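Putative cell adhesion protein (Parabacteroides distasonis, PDB 3LIU) is a putative fimbrillin of the FimA/Mfa1 family and probably serves as a pilus subunit in cell adhesion. Local coordinates at residues Thr65-Ser68 with Lys72-Gly75; Gly259-Tyr264 with Tyr303-Leu308. One frame throughout, in Å; residues are numbered along the deposited sequence. Where two conformers were deposited one is given.

Contact 1: Thr65-Ser68 with Lys72-Gly75; sequences TPNS and KDVG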
loop_
_atom_site.group_PDB
_atom_site.type_symbol
_atom_site.label_atom_id
_atom_site.label_comp_id
_atom_site.label_asym_id
_atom_site.label_seq_id
_atom_site.Cartn_x
_atom_site.Cartn_y
_atom_site.Cartn_z
ATOM N N THR A 65 15.506 11.518 -14.774
ATOM C CA THR A 65 16.785 11.241 -15.421
ATOM C C THR A 65 17.725 10.538 -14.425
ATOM O O THR A 65 17.865 10.934 -13.270
ATOM C CB THR A 65 17.432 12.506 -16.019
ATOM O OG1 THR A 65 17.520 13.518 -15.020
ATOM C CG2 THR A 65 16.604 13.044 -17.207
ATOM N N PRO A 66 18.364 9.441 -14.878
ATOM C CA PRO A 66 19.227 8.697 -13.963
ATOM C C PRO A 66 20.546 9.386 -13.712
ATOM O O PRO A 66 21.064 10.083 -14.561
ATOM C CB PRO A 66 19.458 7.376 -14.697
ATOM C CG PRO A 66 19.366 7.751 -16.109
ATOM C CD PRO A 66 18.269 8.771 -16.184
ATOM N N ASN A 67 21.071 9.199 -12.524
ATOM C CA ASN A 67 22.304 9.846 -12.147
ATOM C C ASN A 67 23.277 8.807 -11.570
ATOM O O ASN A 67 22.859 7.794 -10.988
ATOM C CB ASN A 67 21.991 10.972 -11.161
ATOM C CG ASN A 67 23.024 12.035 -11.172
ATOM O OD1 ASN A 67 24.194 11.764 -10.920
ATOM N ND2 ASN A 67 22.613 13.266 -11.472
ATOM N N SER A 68 24.572 9.056 -11.770
ATOM C CA SER A 68 25.651 8.117 -11.407
ATOM C C SER A 68 25.666 7.791 -9.921
ATOM O O SER A 68 26.036 6.682 -9.526
ATOM C CB SER A 68 27.020 8.702 -11.773
ATOM O OG SER A 68 26.956 9.479 -12.959
ATOM N N LYS A 72 17.955 10.449 -8.875
ATOM C CA LYS A 72 17.359 10.802 -10.159
ATOM C C LYS A 72 16.913 12.237 -10.104
ATOM O O LYS A 72 16.570 12.721 -9.032
ATOM C CB LYS A 72 16.182 9.897 -10.458
ATOM C CG LYS A 72 16.562 8.428 -10.530
ATOM C CD LYS A 72 15.501 7.646 -11.225
ATOM C CE LYS A 72 16.063 6.883 -12.379
ATOM N NZ LYS A 72 14.957 6.194 -13.087
ATOM N N ASP A 73 16.917 12.902 -11.259
ATOM C CA ASP A 73 16.697 14.351 -11.350
ATOM C C ASP A 73 15.500 14.657 -12.228
ATOM O O ASP A 73 15.170 13.879 -13.140
ATOM C CB ASP A 73 17.952 15.024 -11.981
ATOM C CG ASP A 73 19.222 14.776 -11.152
ATOM O OD1 ASP A 73 19.125 14.840 -9.901
ATOM O OD2 ASP A 73 20.292 14.460 -11.719
ATOM N N VAL A 74 14.871 15.799 -11.961
ATOM C CA VAL A 74 13.924 16.406 -12.899
ATOM C C VAL A 74 14.561 17.706 -13.356
ATOM O O VAL A 74 14.909 18.547 -12.535
ATOM C CB VAL A 74 12.527 16.643 -12.267
ATOM C CG1 VAL A 74 12.619 17.529 -11.043
ATOM C CG2 VAL A 74 11.570 17.240 -13.282
ATOM N N GLY A 75 14.717 17.861 -14.672
ATOM C CA GLY A 75 15.516 18.924 -15.290
ATOM C C GLY A 75 14.932 20.280 -15.027
ATOM O O GLY A 75 13.784 20.372 -14.587
#
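The flat groups here are the side-chain amide of Asn-67 and the carboxylate of Asp-73, at the end of a beta hairpin formed by strands 57-66 and 71-80. They meet by their edges, with their planes 85° apart. The N-H edge of the amide faces Asp-73, and the carboxylate oxygen lies almost in the amide plane. Asp-73 OD2 accepts from Asn-67 ND2 at 2.6 Å through its syn lone pair. CB of Asn-67 already points across to the other strand, and with CG anti to the backbone N (chi1 -155°) the amide continues to the carboxylate. Elsewhere, the side chain of Asp-73 touches Ala-22 and Tyr-146.

Thr-65 and Asp-73 are an antiparallel hydrogen-bonded pair. Thr-65 N reaches Asp-73 O at 2.9 Å with a nearly straight N-H. Asp-73 N returns a bond to Thr-65 O at 3.0 Å. Thr-65 O also receives a CA-H contact from Lys-72. Strand 71-80 is held on its other side as well, where Lys-72 and Val-74 bond through their backbones to Ile-23 and Leu-21 of strand 16-24.

Pro-66 and Lys-72 come next, on the other face of the hairpin. Their pair is non-hydrogen-bonded, so the missing N-H of the proline costs no bond to Lys-72. The lysine chain bends at chi3 and brings Lys-72 CE beside the proline, 4.1 Å from Pro-66 CB. Its NZ goes on to the carbonyl of Val-43.

Thr-65 was deposited in two conformers, so its side-chain bond is less certain. In one of them OG1 sits between the backbone N and the carbonyl carbon (chi1 53°). There Thr-65 OG1 donates to Asp-73 O at 3.0 Å from above the carbonyl plane, as a second donor beside Thr-65 N.

Contact 2: Gly259-Tyr264 with Tyr303-Leu308; sequences GLQTKY and YANHTL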
loop_
_atom_site.group_PDB
_atom_site.type_symbol
_atom_site.label_atom_id
_atom_site.label_comp_id
_atom_site.label_asym_id
_atom_site.label_seq_id
_atom_site.Cartn_x
_atom_site.Cartn_y
_atom_site.Cartn_z
ATOM N N GLY A 259 -20.338 -6.038 2.047
ATOM C CA GLY A 259 -20.520 -5.344 0.789
ATOM C C GLY A 259 -20.101 -6.069 -0.486
ATOM O O GLY A 259 -19.258 -6.987 -0.490
ATOM N N LEU A 260 -20.681 -5.625 -1.592
ATOM C CA LEU A 260 -20.182 -6.015 -2.894
ATOM C C LEU A 260 -18.959 -5.153 -3.156
ATOM O O LEU A 260 -19.060 -3.975 -3.410
ATOM C CB LEU A 260 -21.243 -5.819 -3.983
ATOM C CG LEU A 260 -20.911 -6.087 -5.460
ATOM C CD1 LEU A 260 -20.442 -7.523 -5.682
ATOM C CD2 LEU A 260 -22.154 -5.808 -6.370
ATOM N N GLN A 261 -17.807 -5.792 -3.103
ATOM C CA GLN A 261 -16.542 -5.172 -3.354
ATOM C C GLN A 261 -16.148 -5.504 -4.807
ATOM O O GLN A 261 -16.635 -6.457 -5.414
ATOM C CB GLN A 261 -15.505 -5.747 -2.364
ATOM C CG GLN A 261 -15.929 -5.545 -0.913
ATOM C CD GLN A 261 -14.826 -5.899 0.093
ATOM O OE1 GLN A 261 -13.697 -6.231 -0.290
ATOM N NE2 GLN A 261 -15.144 -5.775 1.377
ATOM N N THR A 262 -15.250 -4.696 -5.350
ATOM C CA THR A 262 -14.793 -4.852 -6.731
ATOM C C THR A 262 -13.643 -5.852 -6.854
ATOM O O THR A 262 -12.587 -5.726 -6.197
ATOM C CB THR A 262 -14.383 -3.472 -7.275
ATOM O OG1 THR A 262 -15.512 -2.576 -7.191
ATOM C CG2 THR A 262 -13.868 -3.543 -8.738
ATOM N N LYS A 263 -13.839 -6.851 -7.715
ATOM C CA LYS A 263 -12.805 -7.809 -8.005
ATOM C C LYS A 263 -11.612 -7.185 -8.714
ATOM O O LYS A 263 -11.754 -6.422 -9.671
ATOM C CB LYS A 263 -13.352 -8.900 -8.876
ATOM C CG LYS A 263 -12.360 -10.012 -9.215
ATOM C CD LYS A 263 -13.126 -11.259 -9.638
ATOM C CE LYS A 263 -12.574 -11.929 -10.842
ATOM N NZ LYS A 263 -12.973 -11.205 -12.017
ATOM N N TYR A 264 -10.447 -7.527 -8.221
ATOM C CA TYR A 264 -9.200 -7.135 -8.822
ATOM C C TYR A 264 -8.342 -8.392 -8.836
ATOM O O TYR A 264 -7.902 -8.860 -7.782
ATOM C CB TYR A 264 -8.569 -5.976 -8.016
ATOM C CG TYR A 264 -7.278 -5.436 -8.552
ATOM C CD1 TYR A 264 -7.018 -5.411 -9.921
ATOM C CD2 TYR A 264 -6.336 -4.890 -7.702
ATOM C CE1 TYR A 264 -5.831 -4.929 -10.416
ATOM C CE2 TYR A 264 -5.122 -4.406 -8.204
ATOM C CZ TYR A 264 -4.888 -4.432 -9.557
ATOM O OH TYR A 264 -3.715 -3.981 -10.071
ATOM N N TYR A 303 -12.846 -8.094 11.926
ATOM C CA TYR A 303 -12.558 -8.471 10.538
ATOM C C TYR A 303 -13.091 -7.523 9.479
ATOM O O TYR A 303 -12.326 -7.113 8.599
ATOM C CB TYR A 303 -13.092 -9.850 10.240
ATOM C CG TYR A 303 -12.426 -10.977 11.001
ATOM C CD1 TYR A 303 -12.702 -11.202 12.347
ATOM C CD2 TYR A 303 -11.597 -11.868 10.359
ATOM C CE1 TYR A 303 -12.127 -12.263 13.019
ATOM C CE2 TYR A 303 -11.014 -12.948 11.027
ATOM C CZ TYR A 303 -11.279 -13.138 12.343
ATOM O OH TYR A 303 -10.704 -14.194 12.999
ATOM N N ALA A 304 -14.399 -7.205 9.560
ATOM C CA ALA A 304 -15.096 -6.342 8.578
ATOM C C ALA A 304 -14.952 -4.853 8.925
ATOM O O ALA A 304 -15.356 -4.460 10.043
ATOM C CB ALA A 304 -16.585 -6.694 8.564
ATOM N N ASN A 305 -14.398 -4.002 8.048
ATOM C CA ASN A 305 -13.801 -4.337 6.738
ATOM C C ASN A 305 -12.328 -3.951 6.764
ATOM O O ASN A 305 -11.821 -3.183 5.942
ATOM C CB ASN A 305 -14.507 -3.629 5.558
ATOM C CG ASN A 305 -15.667 -4.459 4.946
ATOM O OD1 ASN A 305 -15.954 -5.583 5.395
ATOM N ND2 ASN A 305 -16.354 -3.880 3.900
ATOM N N HIS A 306 -11.634 -4.502 7.745
ATOM C CA HIS A 306 -10.186 -4.483 7.730
ATOM C C HIS A 306 -9.718 -5.385 6.631
ATOM O O HIS A 306 -10.402 -6.354 6.288
ATOM C CB HIS A 306 -9.676 -4.979 9.062
ATOM C CG HIS A 306 -9.876 -3.990 10.155
ATOM N ND1 HIS A 306 -9.246 -2.765 10.155
ATOM C CD2 HIS A 306 -10.641 -4.028 11.268
ATOM C CE1 HIS A 306 -9.609 -2.096 11.235
ATOM N NE2 HIS A 306 -10.465 -2.833 11.916
ATOM N N THR A 307 -8.557 -5.075 6.081
ATOM C CA THR A 307 -7.979 -5.886 5.020
ATOM C C THR A 307 -7.627 -7.268 5.556
ATOM O O THR A 307 -7.014 -7.378 6.633
ATOM C CB THR A 307 -6.734 -5.202 4.468
ATOM O OG1 THR A 307 -7.119 -3.931 3.956
ATOM C CG2 THR A 307 -6.065 -5.992 3.377
ATOM N N LEU A 308 -8.071 -8.297 4.820
ATOM C CA LEU A 308 -7.877 -9.700 5.208
ATOM C C LEU A 308 -6.945 -10.347 4.223
ATOM O O LEU A 308 -7.023 -10.074 3.011
ATOM C CB LEU A 308 -9.221 -10.490 5.191
ATOM C CG LEU A 308 -10.410 -9.905 5.956
ATOM C CD1 LEU A 308 -11.675 -10.752 5.815
ATOM C CD2 LEU A 308 -10.119 -9.671 7.447
#
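Gln-261 and Asn-305 meet through their side-chain nitrogens. Gln-261 NE2 lies 3.4 Å from Asn-305 ND2. Both atoms are donors, so this is a close approach and not a hydrogen bond. The side chains approach head-on from their two loops, and their amide planes are 78° apart. The next nearest atom of the asparagine is its amide carbon, with Asn-305 CG 3.8 Å from Gln-261 NE2.

In the glutamine, chi1 -57° sets CG opposite the carbonyl carbon. Beyond CG the chain is extended, and this carries the amide across to the loop of Asn-305. In the asparagine only chi1, at -91°, departs from a staggered position.

Partners outside the pair probably help to hold these conformations. Gln-261 NE2 donates to Ser-207 OG and to the carbonyl of Lys-258, and Gln-261 OE1 is hydrogen-bonded too. Asn-305 OD1 accepts from the backbone N of Lys-258, and Asn-305 ND2 bonds to a residue flanking the segments. Lys-258 therefore links the two amides, gripping one through its carbonyl and the other through its N-H. Both side chains are buried, and their polar atoms have partners. Tyr-238 of strand 238-240 touches both of them.

The backbone helps to place Asn-305. Its carbonyl accepts from Asn-287 ND2, and its backbone also bonds to Gly-290. The peptide bond between Ala-304 and Asn-305 is cis, although no proline is present. The chain reverses there, and His-306 N makes a weak bond to Tyr-303 O at 2.8 Å. With Tyr-303 CA and His-306 CA 5.4 Å apart, residues 303-306 form a beta turn around a cis peptide, resembling type VI.

Overall arrangement
Contact 1 precedes contact 2 along the chain. Their centres are 40 Å apart, on opposite sides of the chain's centre. The nearest atoms are about 21 Å apart, so the two do not touch. Contact 1 is a surface contact between neighbouring strands 57-66 and 71-80. Contact 2 is buried and joins residues distant in sequence. Its first segment includes strand 262-263, which pairs with strand 238-240. Its second leads into strand 308-319, which pairs with strand 193-213. One contact thus closes a local hairpin, while the other brings two loop segments together beside a separate set of strands. The two therefore lie in different sheet regions of what is probably a pilus subunit.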